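P800 reaction center core protein (PDB 5V8K) forms the homodimeric core of a heliobacterial photosynthetic reaction center, holding bacteriochlorophyll g pigments, a hydroxylated chlorophyll and, through cysteines, a 4Fe-4S cluster. Local coordinates at residues 333-338 against 357-362; 536-541 against 579-584; 548-553 against 567-572. One frame throughout, in Å; residues are numbered along the deposited sequence.

Contact 1 of 3, residues 333-338 against 357-362; sequences YGIATH and TYINIG. With GBF (Bacteriochlorophyll g), chain X.
Ile335 and Ile359 mark the closest backbone approach, their CA atoms 6.7 Å apart, where the last third of helix 311-344 passes over an extended loop, 357-362, that leads to helix 364-370. Ile335 sets CG2 against Ile359 CG2 at 3.8 Å and sends CD1 on to Ile361 CD1. In Ile359, CG1 lies anti to the carbonyl carbon (chi1 -63°), which leaves CG2 on Ile335; with the chain extended beyond it, chi2 170°, this carries CD1 over one face of the His338 ring, 3.9 Å from its centroid, a CH-pi contact. At the ring edge NE2 of His338 donates to Thr357 O in an almost straight bond (174°), modelled very short at 2.4 Å, a length to be read with caution. Phe379 of helix 376-401 packs on both Ile335 and Ile361. The other ring nitrogen, ND1, binds the magnesium of bacteriochlorophyll g at 2.5 Å, while Thr357 N donates to the pigment's O1D at 2.9 Å. The histidine is thus probably held in rotation at both nitrogens, and the NE2 bond probably makes ND1 a stronger donor to the metal; Thr357 meets the histidine with its carbonyl and the pigment with its amide.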
# COMPACT_ATOMS: atom_id res chain seq x y z
N TYR A 333 -7.99 -6.74 18.01
CA TYR A 333 -8.23 -7.00 16.59
C TYR A 333 -9.03 -8.28 16.39
O TYR A 333 -9.80 -8.39 15.43
CB TYR A 333 -6.90 -7.03 15.83
CG TYR A 333 -6.27 -5.63 15.67
CD1 TYR A 333 -5.64 -5.00 16.73
CD2 TYR A 333 -6.36 -4.95 14.47
CE1 TYR A 333 -5.11 -3.71 16.60
CE2 TYR A 333 -5.82 -3.65 14.33
CZ TYR A 333 -5.20 -3.06 15.40
OH TYR A 333 -4.67 -1.81 15.30
N GLY A 334 -8.89 -9.27 17.27
CA GLY A 334 -9.72 -10.44 17.14
C GLY A 334 -11.18 -10.16 17.43
O GLY A 334 -12.08 -10.58 16.69
N ILE A 335 -11.46 -9.45 18.53
CA ILE A 335 -12.83 -9.05 18.81
C ILE A 335 -13.40 -8.22 17.67
O ILE A 335 -14.54 -8.43 17.22
CB ILE A 335 -12.94 -8.30 20.14
CG1 ILE A 335 -12.82 -9.28 21.31
CG2 ILE A 335 -14.30 -7.59 20.26
CD1 ILE A 335 -12.67 -8.56 22.63
N ALA A 336 -12.63 -7.21 17.21
CA ALA A 336 -13.18 -6.28 16.23
C ALA A 336 -13.37 -6.98 14.90
O ALA A 336 -14.25 -6.57 14.13
CB ALA A 336 -12.27 -5.05 16.06
N THR A 337 -12.58 -8.02 14.62
CA THR A 337 -12.76 -8.79 13.39
C THR A 337 -14.02 -9.65 13.47
O THR A 337 -14.78 -9.72 12.51
CB THR A 337 -11.55 -9.69 13.09
OG1 THR A 337 -10.40 -8.87 12.92
CG2 THR A 337 -11.72 -10.45 11.78
N HIS A 338 -14.27 -10.28 14.62
CA HIS A 338 -15.50 -11.05 14.77
C HIS A 338 -16.70 -10.13 14.60
O HIS A 338 -17.59 -10.40 13.78
CB HIS A 338 -15.57 -11.73 16.13
CG HIS A 338 -16.96 -12.11 16.55
ND1 HIS A 338 -17.42 -13.41 16.54
CD2 HIS A 338 -18.00 -11.36 16.98
CE1 HIS A 338 -18.67 -13.44 16.96
NE2 HIS A 338 -19.05 -12.20 17.23
N THR A 357 -23.39 -13.39 17.33
CA THR A 357 -23.50 -12.51 18.48
C THR A 357 -22.43 -11.43 18.42
O THR A 357 -21.29 -11.69 18.01
CB THR A 357 -23.36 -13.33 19.77
OG1 THR A 357 -24.48 -14.21 19.87
CG2 THR A 357 -23.37 -12.43 20.98
N TYR A 358 -22.81 -10.22 18.82
CA TYR A 358 -21.86 -9.12 18.97
C TYR A 358 -21.10 -9.27 20.28
O TYR A 358 -21.70 -9.57 21.32
CB TYR A 358 -22.58 -7.77 18.99
CG TYR A 358 -21.85 -6.67 18.24
CD1 TYR A 358 -21.86 -6.63 16.86
CD2 TYR A 358 -21.15 -5.67 18.91
CE1 TYR A 358 -21.23 -5.63 16.16
CE2 TYR A 358 -20.51 -4.65 18.21
CZ TYR A 358 -20.56 -4.64 16.84
OH TYR A 358 -19.93 -3.66 16.14
N ILE A 359 -19.78 -9.12 20.22
CA ILE A 359 -18.98 -9.15 21.43
C ILE A 359 -19.04 -7.77 22.07
O ILE A 359 -18.66 -6.77 21.45
CB ILE A 359 -17.53 -9.58 21.15
CG1 ILE A 359 -17.52 -11.00 20.61
CG2 ILE A 359 -16.72 -9.48 22.43
CD1 ILE A 359 -16.20 -11.43 20.09
N ASN A 360 -19.50 -7.72 23.30
CA ASN A 360 -19.80 -6.48 24.00
C ASN A 360 -19.17 -6.53 25.38
O ASN A 360 -19.68 -7.22 26.26
CB ASN A 360 -21.30 -6.26 24.13
CG ASN A 360 -21.63 -4.94 24.74
OD1 ASN A 360 -20.81 -4.03 24.74
ND2 ASN A 360 -22.85 -4.80 25.25
N ILE A 361 -18.11 -5.78 25.56
CA ILE A 361 -17.34 -5.70 26.79
C ILE A 361 -17.14 -4.22 27.12
O ILE A 361 -16.79 -3.44 26.24
CB ILE A 361 -15.95 -6.36 26.63
CG1 ILE A 361 -16.08 -7.81 26.15
CG2 ILE A 361 -15.20 -6.30 27.93
CD1 ILE A 361 -14.74 -8.48 25.86
N GLY A 362 -17.28 -3.86 28.40
CA GLY A 362 -17.03 -2.51 28.86
C GLY A 362 -15.60 -2.31 29.31
O GLY A 362 -14.70 -3.11 29.04
MG GBF X . -16.07 -15.46 16.75
CHA GBF X . -19.15 -17.08 17.04
CHB GBF X . -15.98 -15.18 20.04
CHC GBF X . -12.81 -14.51 16.29
CHD GBF X . -16.23 -16.28 13.24
NA GBF X . -17.26 -16.10 18.23
C1A GBF X . -18.46 -16.66 18.28
C2A GBF X . -19.16 -16.89 19.59
C3A GBF X . -18.27 -16.02 20.45
C4A GBF X . -17.10 -15.76 19.52
CMA GBF X . -18.98 -14.72 20.88
CAA GBF X . -19.27 -18.34 20.16
CBA GBF X . -17.96 -19.09 20.02
CGA GBF X . -18.06 -20.49 20.59
O1A GBF X . -19.12 -20.93 21.04
O2A GBF X . -16.90 -21.37 20.52
NB GBF X . -14.61 -14.86 18.02
C1B GBF X . -14.72 -14.79 19.35
C2B GBF X . -13.53 -14.26 19.86
C3B GBF X . -12.65 -14.10 18.80
C4B GBF X . -13.36 -14.53 17.66
CMB GBF X . -13.27 -13.94 21.30
CAB GBF X . -11.26 -13.56 18.85
CBB GBF X . -10.62 -12.99 19.87
NC GBF X . -14.84 -15.39 15.12
C1C GBF X . -13.57 -15.00 15.11
C2C GBF X . -12.72 -14.93 13.90
C3C GBF X . -13.84 -15.49 13.14
C4C GBF X . -15.02 -15.70 13.82
CMC GBF X . -12.49 -13.43 13.58
CAC GBF X . -13.80 -15.78 11.68
CBC GBF X . -12.53 -15.54 10.89
ND GBF X . -17.20 -16.47 15.44
C1D GBF X . -17.35 -16.65 14.13
C2D GBF X . -18.71 -17.23 13.50
C3D GBF X . -19.24 -17.33 14.77
C4D GBF X . -18.43 -16.93 15.87
CMD GBF X . -19.25 -17.56 12.14
CAD GBF X . -20.45 -18.00 15.31
OBD GBF X . -21.59 -18.25 14.79
CBD GBF X . -20.43 -17.80 16.79
CGD GBF X . -21.59 -17.01 17.29
O1D GBF X . -21.70 -15.79 17.18
O2D GBF X . -22.63 -17.69 17.99
CED GBF X . -23.86 -17.00 18.17

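Contact 2 of 3, residues 536-541 against 579-584; sequences FSMLFQ and KAIGCF. With AOH (8(1)-OH-Chlorophyll aF), chain E.
Met538 and Leu539, in the last turn of helix 520-539, pack against the Gly582 side of helix 575-599 in a buried helix-helix contact without a hydrogen bond across it. The backbones come close: CA atoms are 5.8 Å apart both for Met538 with Gly582 and for Leu539 with Lys579. Gly582 is what permits this, since a CB on it would collide with Leu539 CG. Leu539 straddles the site with its two methyls, CD1 lying 3.7 Å from Gly582 O and CD2 3.9 Å from Cys583 N. Met538, bent at its last torsion (chi3 42°), crosses Ile581 with SD 4.0 Å from CG2; its CE is modelled too near the glycine for detail there to be trusted. Were Leu539 cut back to an alanine, a gap above Gly582 would probably open and Phe446 would lose one of its packing partners. Away from this interface, Ser537 CB lies 3.3 Å from C4C of 8(1)-OH-chlorophyll aF, whose magnesium carries water 1 at 2.4 Å. The amine of Lys579 makes a salt bridge to Asp439, its side chain about 5 Å from that of Cys433, a ligand of the 4Fe-4S cluster. Helix 437-447 closes the neighbouring side, with Phe446 on Leu539 and Cys583, while Phe540 of the second subunit also packs on Leu539, which puts this helix pair at the dimer interface.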
# COMPACT_ATOMS: atom_id res chain seq x y z
N PHE A 536 7.62 2.51 -2.27
CA PHE A 536 7.89 1.08 -2.40
C PHE A 536 9.12 0.83 -3.25
O PHE A 536 9.87 -0.12 -3.01
CB PHE A 536 6.72 0.31 -3.05
CG PHE A 536 5.40 0.35 -2.31
CD1 PHE A 536 5.22 1.09 -1.18
CD2 PHE A 536 4.30 -0.37 -2.82
CE1 PHE A 536 3.98 1.13 -0.55
CE2 PHE A 536 3.06 -0.36 -2.19
CZ PHE A 536 2.89 0.41 -1.05
N SER A 537 9.29 1.63 -4.31
CA SER A 537 10.42 1.48 -5.22
C SER A 537 11.75 1.74 -4.51
O SER A 537 12.78 1.21 -4.94
CB SER A 537 10.24 2.42 -6.44
OG SER A 537 10.57 3.79 -6.21
N MET A 538 11.72 2.43 -3.39
CA MET A 538 12.90 2.68 -2.57
C MET A 538 13.02 1.73 -1.39
O MET A 538 14.12 1.58 -0.84
CB MET A 538 12.86 4.10 -1.98
CG MET A 538 12.95 5.24 -2.98
SD MET A 538 12.44 6.81 -2.22
CE MET A 538 13.23 6.61 -0.70
N LEU A 539 11.91 1.16 -0.91
CA LEU A 539 11.95 0.32 0.27
C LEU A 539 11.98 -1.17 -0.05
O LEU A 539 12.48 -1.95 0.77
CB LEU A 539 10.75 0.62 1.18
CG LEU A 539 10.73 2.04 1.74
CD1 LEU A 539 9.41 2.44 2.28
CD2 LEU A 539 11.74 2.19 2.84
N PHE A 540 11.47 -1.60 -1.21
CA PHE A 540 11.57 -2.99 -1.60
C PHE A 540 13.02 -3.39 -1.85
O PHE A 540 13.91 -2.55 -2.10
CB PHE A 540 10.78 -3.27 -2.88
CG PHE A 540 9.28 -3.45 -2.67
CD1 PHE A 540 8.64 -2.87 -1.61
CD2 PHE A 540 8.55 -4.18 -3.57
CE1 PHE A 540 7.28 -3.00 -1.45
CE2 PHE A 540 7.19 -4.32 -3.45
CZ PHE A 540 6.54 -3.74 -2.38
N GLN A 541 13.26 -4.71 -1.80
CA GLN A 541 14.54 -5.34 -2.14
C GLN A 541 14.83 -5.25 -3.63
O GLN A 541 14.85 -6.28 -4.32
CB GLN A 541 14.53 -6.82 -1.72
CG GLN A 541 14.57 -7.04 -0.23
CD GLN A 541 14.18 -8.46 0.12
OE1 GLN A 541 14.56 -9.38 -0.58
NE2 GLN A 541 13.42 -8.63 1.19
N LYS A 579 16.26 4.03 2.16
CA LYS A 579 15.54 3.61 3.35
C LYS A 579 15.16 4.80 4.21
O LYS A 579 14.04 4.87 4.73
CB LYS A 579 16.36 2.59 4.15
CG LYS A 579 15.86 1.19 4.02
CD LYS A 579 16.94 0.13 4.08
CE LYS A 579 17.85 0.23 5.29
NZ LYS A 579 18.45 -1.17 5.56
N ALA A 580 16.07 5.77 4.36
CA ALA A 580 15.78 6.98 5.12
C ALA A 580 14.67 7.82 4.47
O ALA A 580 13.73 8.27 5.14
CB ALA A 580 17.03 7.84 5.27
N ILE A 581 14.78 8.04 3.16
CA ILE A 581 13.81 8.87 2.44
C ILE A 581 12.49 8.12 2.29
O ILE A 581 11.39 8.70 2.41
CB ILE A 581 14.38 9.27 1.06
CG1 ILE A 581 15.58 10.18 1.24
CG2 ILE A 581 13.31 9.94 0.18
CD1 ILE A 581 16.40 10.40 -0.03
N GLY A 582 12.58 6.82 2.05
CA GLY A 582 11.37 6.02 1.90
C GLY A 582 10.59 5.96 3.19
O GLY A 582 9.36 6.07 3.18
N CYS A 583 11.28 5.79 4.31
CA CYS A 583 10.58 5.76 5.58
C CYS A 583 9.96 7.12 5.88
O CYS A 583 8.79 7.20 6.24
CB CYS A 583 11.53 5.32 6.70
SG CYS A 583 10.83 5.43 8.37
N PHE A 584 10.74 8.19 5.73
CA PHE A 584 10.23 9.54 5.96
C PHE A 584 8.96 9.80 5.16
O PHE A 584 7.95 10.24 5.72
CB PHE A 584 11.29 10.60 5.61
CG PHE A 584 10.77 11.98 5.72
CD1 PHE A 584 10.67 12.59 6.97
CD2 PHE A 584 10.29 12.65 4.62
CE1 PHE A 584 10.16 13.84 7.11
CE2 PHE A 584 9.76 13.93 4.76
CZ PHE A 584 9.71 14.52 6.02
C1 AOH E . 9.45 5.30 -18.22
C2 AOH E . 8.79 6.08 -17.12
C3 AOH E . 7.50 6.02 -16.83
C4 AOH E . 6.58 5.15 -17.60
C5 AOH E . 6.97 6.90 -15.74
C6 AOH E . 6.39 8.19 -16.31
C7 AOH E . 5.63 8.81 -15.16
C8 AOH E . 4.98 9.96 -15.28
C9 AOH E . 5.04 10.69 -16.59
C10 AOH E . 4.31 10.55 -14.07
C11 AOH E . 2.93 10.10 -13.64
C15 AOH E . 0.25 10.16 -12.40
C14 AOH E . 1.05 12.01 -10.78
C13 AOH E . 1.34 11.07 -11.92
C12 AOH E . 2.55 11.03 -12.50
NB AOH E . 7.62 3.41 -10.65
ND AOH E . 10.70 0.78 -10.41
C1A AOH E . 11.16 2.57 -12.86
C1B AOH E . 7.47 4.44 -11.52
C1C AOH E . 7.15 1.49 -8.37
C1D AOH E . 10.93 -0.23 -9.56
C2A AOH E . 11.39 3.22 -14.19
C2B AOH E . 6.35 5.21 -11.24
C2C AOH E . 6.79 0.57 -7.40
C2D AOH E . 12.11 -0.88 -9.87
C3A AOH E . 10.41 4.38 -14.02
C3B AOH E . 5.76 4.58 -10.15
C3C AOH E . 7.84 -0.32 -7.31
C3D AOH E . 12.62 -0.23 -10.99
C4A AOH E . 9.55 4.02 -12.83
C4B AOH E . 6.55 3.47 -9.84
C4C AOH E . 8.77 0.13 -8.27
C4D AOH E . 11.71 0.77 -11.34
CAA AOH E . 11.12 2.26 -15.34
CAB AOH E . 4.57 5.17 -9.56
CAC AOH E . 7.86 -1.50 -6.44
CAD AOH E . 13.59 -0.28 -12.11
CBA AOH E . 11.73 2.78 -16.64
CBB AOH E . 4.07 4.96 -8.39
CBC AOH E . 9.09 -1.66 -5.61
CBD AOH E . 13.30 0.87 -13.03
CED AOH E . 15.80 3.71 -12.26
CGA AOH E . 10.72 3.37 -17.59
CGD AOH E . 14.48 1.80 -13.11
CHA AOH E . 12.09 1.50 -12.47
CHB AOH E . 8.43 4.72 -12.61
CHC AOH E . 6.26 2.59 -8.72
CHD AOH E . 10.01 -0.59 -8.46
CMA AOH E . 11.10 5.71 -13.77
CMB AOH E . 5.86 6.46 -11.93
CMC AOH E . 5.51 0.53 -6.61
CMD AOH E . 12.67 -2.03 -9.08
NA AOH E . 10.11 3.00 -12.16
NC AOH E . 8.37 1.26 -8.89
O1 AOH E . 7.71 -2.71 -7.23
O1A AOH E . 9.66 2.81 -17.83
O1D AOH E . 15.26 1.77 -14.04
O2A AOH E . 10.65 4.77 -17.66
O2D AOH E . 14.72 2.77 -12.06
OBD AOH E . 14.66 -0.96 -11.97
MG AOH E . 9.31 2.26 -10.43
O HOH W 1 10.49 3.77 -9.01

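Contact 3 of 3, residues 548-553 against 567-572; sequences EGAMVL and KMYNRA. With GBF (Bacteriochlorophyll g), chain B.
Leu553 and Tyr569 carry a CH-pi contact in a hairpin-like return of this PsaA/PsaB-type reaction-center fold: helix 543-560 runs out, the short helix 563-566 turns the chain, and the loop 567-572 comes back beside the first helix before helix 575-599 begins. Leu553 CD1 stands 3.8 Å from the centroid of the Tyr569 ring and only 4° off its normal, so the methyl sits squarely over the centre of the face. Lower on the same side chain, Leu553 CB lies 3.9 Å from Tyr569 CD2, so that the leucine lies across the ring and does not merely touch it at one point. The opposite face is covered by Met568 CG, which is displaced toward the rim, and the ring is thereby clamped between its own neighbour and the helix. CG of Tyr569 is anti to its carbonyl carbon (chi1 -67°), a setting that turns the ring along the helix toward Leu553 while CB stays 4.1 Å from Ala550 CB. That small alanine matches the nearest backbone approach, a CA separation of 5.1 Å between Ala550 and Tyr569. The edge of the ring meets a bacteriochlorophyll g in plane, with Tyr569 CE2 3.9 Å from CHD. The contact therefore forms part of a pigment pocket wall, in which an aromatic edge and aliphatic groups supply the surface. Glu548, pointing away from the loop, makes salt bridges to Arg398 and Lys417 of the second subunit; Met322 of that subunit also packs on Leu553. Arg571, paired with Glu577, also donates from NH1 to Ala572 O at 3.0 Å. Leu553 divides its methyls between two partners: with CD1 on the tyrosine, CD2 lies 3.4 Å from the pigment oxygen OBD.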
# COMPACT_ATOMS: atom_id res chain seq x y z
N GLU A 548 20.94 -0.37 -12.16
CA GLU A 548 21.19 -0.89 -13.50
C GLU A 548 20.31 -0.20 -14.53
O GLU A 548 20.77 0.14 -15.62
CB GLU A 548 20.94 -2.41 -13.50
CG GLU A 548 21.18 -3.17 -14.79
CD GLU A 548 21.05 -4.69 -14.60
OE1 GLU A 548 22.07 -5.39 -14.84
OE2 GLU A 548 19.93 -5.17 -14.23
N GLY A 549 19.04 0.01 -14.21
CA GLY A 549 18.14 0.67 -15.14
C GLY A 549 18.46 2.15 -15.27
O GLY A 549 18.23 2.75 -16.33
N ALA A 550 18.97 2.76 -14.20
CA ALA A 550 19.30 4.17 -14.20
C ALA A 550 20.36 4.50 -15.25
O ALA A 550 20.37 5.60 -15.79
CB ALA A 550 19.82 4.58 -12.83
N MET A 551 21.23 3.54 -15.58
CA MET A 551 22.28 3.78 -16.57
C MET A 551 21.69 3.96 -17.96
O MET A 551 22.24 4.72 -18.76
CB MET A 551 23.26 2.63 -16.59
CG MET A 551 24.11 2.49 -15.34
SD MET A 551 25.15 1.00 -15.46
CE MET A 551 26.35 1.52 -16.63
N VAL A 552 20.58 3.29 -18.24
CA VAL A 552 19.91 3.43 -19.53
C VAL A 552 19.25 4.81 -19.63
O VAL A 552 19.29 5.46 -20.68
CB VAL A 552 18.89 2.29 -19.69
CG1 VAL A 552 18.05 2.47 -20.98
CG2 VAL A 552 19.60 0.98 -19.72
N LEU A 553 18.59 5.24 -18.56
CA LEU A 553 17.95 6.55 -18.57
C LEU A 553 18.99 7.68 -18.71
O LEU A 553 18.82 8.61 -19.51
CB LEU A 553 17.12 6.72 -17.30
CG LEU A 553 15.84 5.87 -17.26
CD1 LEU A 553 15.34 5.70 -15.87
CD2 LEU A 553 14.78 6.50 -18.08
N LYS A 567 21.42 13.53 -15.28
CA LYS A 567 22.10 13.44 -13.99
C LYS A 567 21.18 13.01 -12.86
O LYS A 567 21.65 12.54 -11.82
CB LYS A 567 22.74 14.78 -13.64
CG LYS A 567 24.05 14.98 -14.31
CD LYS A 567 24.44 16.42 -14.36
CE LYS A 567 25.89 16.55 -14.85
NZ LYS A 567 26.12 17.82 -15.61
N MET A 568 19.87 13.19 -13.03
CA MET A 568 18.89 12.66 -12.10
C MET A 568 19.06 11.16 -11.93
O MET A 568 18.68 10.59 -10.90
CB MET A 568 17.49 12.99 -12.63
CG MET A 568 16.28 12.49 -11.81
SD MET A 568 16.16 13.20 -10.15
CE MET A 568 16.50 14.92 -10.41
N TYR A 569 19.60 10.49 -12.96
CA TYR A 569 19.86 9.06 -12.95
C TYR A 569 21.35 8.74 -13.03
O TYR A 569 21.74 7.70 -13.55
CB TYR A 569 19.10 8.38 -14.08
CG TYR A 569 17.64 8.46 -13.81
CD1 TYR A 569 17.08 7.69 -12.82
CD2 TYR A 569 16.82 9.34 -14.48
CE1 TYR A 569 15.74 7.79 -12.51
CE2 TYR A 569 15.47 9.44 -14.18
CZ TYR A 569 14.94 8.67 -13.20
OH TYR A 569 13.59 8.72 -12.90
N ASN A 570 22.19 9.63 -12.46
CA ASN A 570 23.61 9.34 -12.28
C ASN A 570 23.81 8.04 -11.52
O ASN A 570 24.74 7.28 -11.79
CB ASN A 570 24.30 10.47 -11.51
CG ASN A 570 25.21 11.30 -12.36
OD1 ASN A 570 25.13 11.36 -13.58
ND2 ASN A 570 26.09 11.99 -11.68
N ARG A 571 22.93 7.78 -10.55
CA ARG A 571 22.86 6.48 -9.89
C ARG A 571 21.53 6.41 -9.18
O ARG A 571 20.85 7.43 -9.00
CB ARG A 571 24.02 6.27 -8.90
CG ARG A 571 24.10 7.36 -7.84
CD ARG A 571 25.04 6.98 -6.72
NE ARG A 571 25.10 8.01 -5.67
CZ ARG A 571 24.24 8.12 -4.66
NH1 ARG A 571 23.21 7.27 -4.51
NH2 ARG A 571 24.43 9.08 -3.76
N ALA A 572 21.14 5.20 -8.80
CA ALA A 572 19.96 5.10 -7.95
C ALA A 572 20.34 5.53 -6.54
O ALA A 572 21.50 5.44 -6.12
CB ALA A 572 19.40 3.68 -7.97
MG GBF B . 13.61 13.21 -19.02
CHA GBF B . 12.56 10.28 -20.71
CHB GBF B . 13.91 14.73 -21.90
CHC GBF B . 13.76 16.10 -17.17
CHD GBF B . 12.68 11.49 -16.03
NA GBF B . 13.35 12.64 -20.89
C1A GBF B . 12.93 11.52 -21.50
C2A GBF B . 12.70 11.59 -22.98
C3A GBF B . 13.60 12.80 -23.30
C4A GBF B . 13.63 13.42 -21.93
CMA GBF B . 15.05 12.56 -23.70
CAA GBF B . 11.21 11.84 -23.04
CBA GBF B . 10.69 12.65 -24.17
CGA GBF B . 9.22 12.72 -23.95
O1A GBF B . 8.52 11.85 -24.42
O2A GBF B . 8.61 13.91 -23.37
NB GBF B . 13.69 15.17 -19.51
C1B GBF B . 13.98 15.61 -20.74
C2B GBF B . 14.21 16.99 -20.69
C3B GBF B . 14.13 17.33 -19.36
C4B GBF B . 13.89 16.15 -18.65
CMB GBF B . 14.44 17.93 -21.84
CAB GBF B . 14.30 18.66 -18.77
CBB GBF B . 14.63 19.83 -19.32
NC GBF B . 13.29 13.67 -17.05
C1C GBF B . 13.41 14.85 -16.47
C2C GBF B . 13.33 15.10 -15.01
C3C GBF B . 12.98 13.68 -14.82
C4C GBF B . 12.98 12.91 -15.98
CMC GBF B . 14.73 15.38 -14.45
CAC GBF B . 12.69 13.06 -13.50
CBC GBF B . 12.66 13.82 -12.18
ND GBF B . 12.74 11.48 -18.42
C1D GBF B . 12.57 10.81 -17.32
C2D GBF B . 12.22 9.24 -17.33
C3D GBF B . 12.27 9.23 -18.71
C4D GBF B . 12.56 10.45 -19.34
CMD GBF B . 11.94 8.23 -16.30
CAD GBF B . 11.89 8.25 -19.74
OBD GBF B . 11.84 6.96 -19.74
CBD GBF B . 12.16 8.90 -21.04
CGD GBF B . 13.36 8.30 -21.68
O1D GBF B . 14.48 8.51 -21.23
O2D GBF B . 13.28 7.46 -22.81
CED GBF B . 14.41 6.61 -22.92
C1 GBF B . 7.22 14.15 -23.57
C2 GBF B . 6.73 15.42 -22.91
C3 GBF B . 6.67 16.59 -23.56
C4 GBF B . 6.15 17.81 -22.84
C5 GBF B . 7.15 16.70 -24.99

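Along the chain contact 1 is complete before contact 2 opens, and contact 3 falls wholly between the two halves of contact 2. Helix 520-539 gives way directly to helix 543-560, and the chain then returns through 567-572 into helix 575-599, so contacts 2 and 3 both lie on one out-and-back excursion of the chain. Their centres are about 17 Å apart and their nearest atoms about 8 Å, and both touch the second subunit. Contact 1, on helix 311-344, stands apart: its centre is about 36 Å from that of contact 2 and about 52 Å from that of contact 3. All three adjoin chlorophyll-type pigments, consistent with pigments being held at widely separated parts of the helical scaffold.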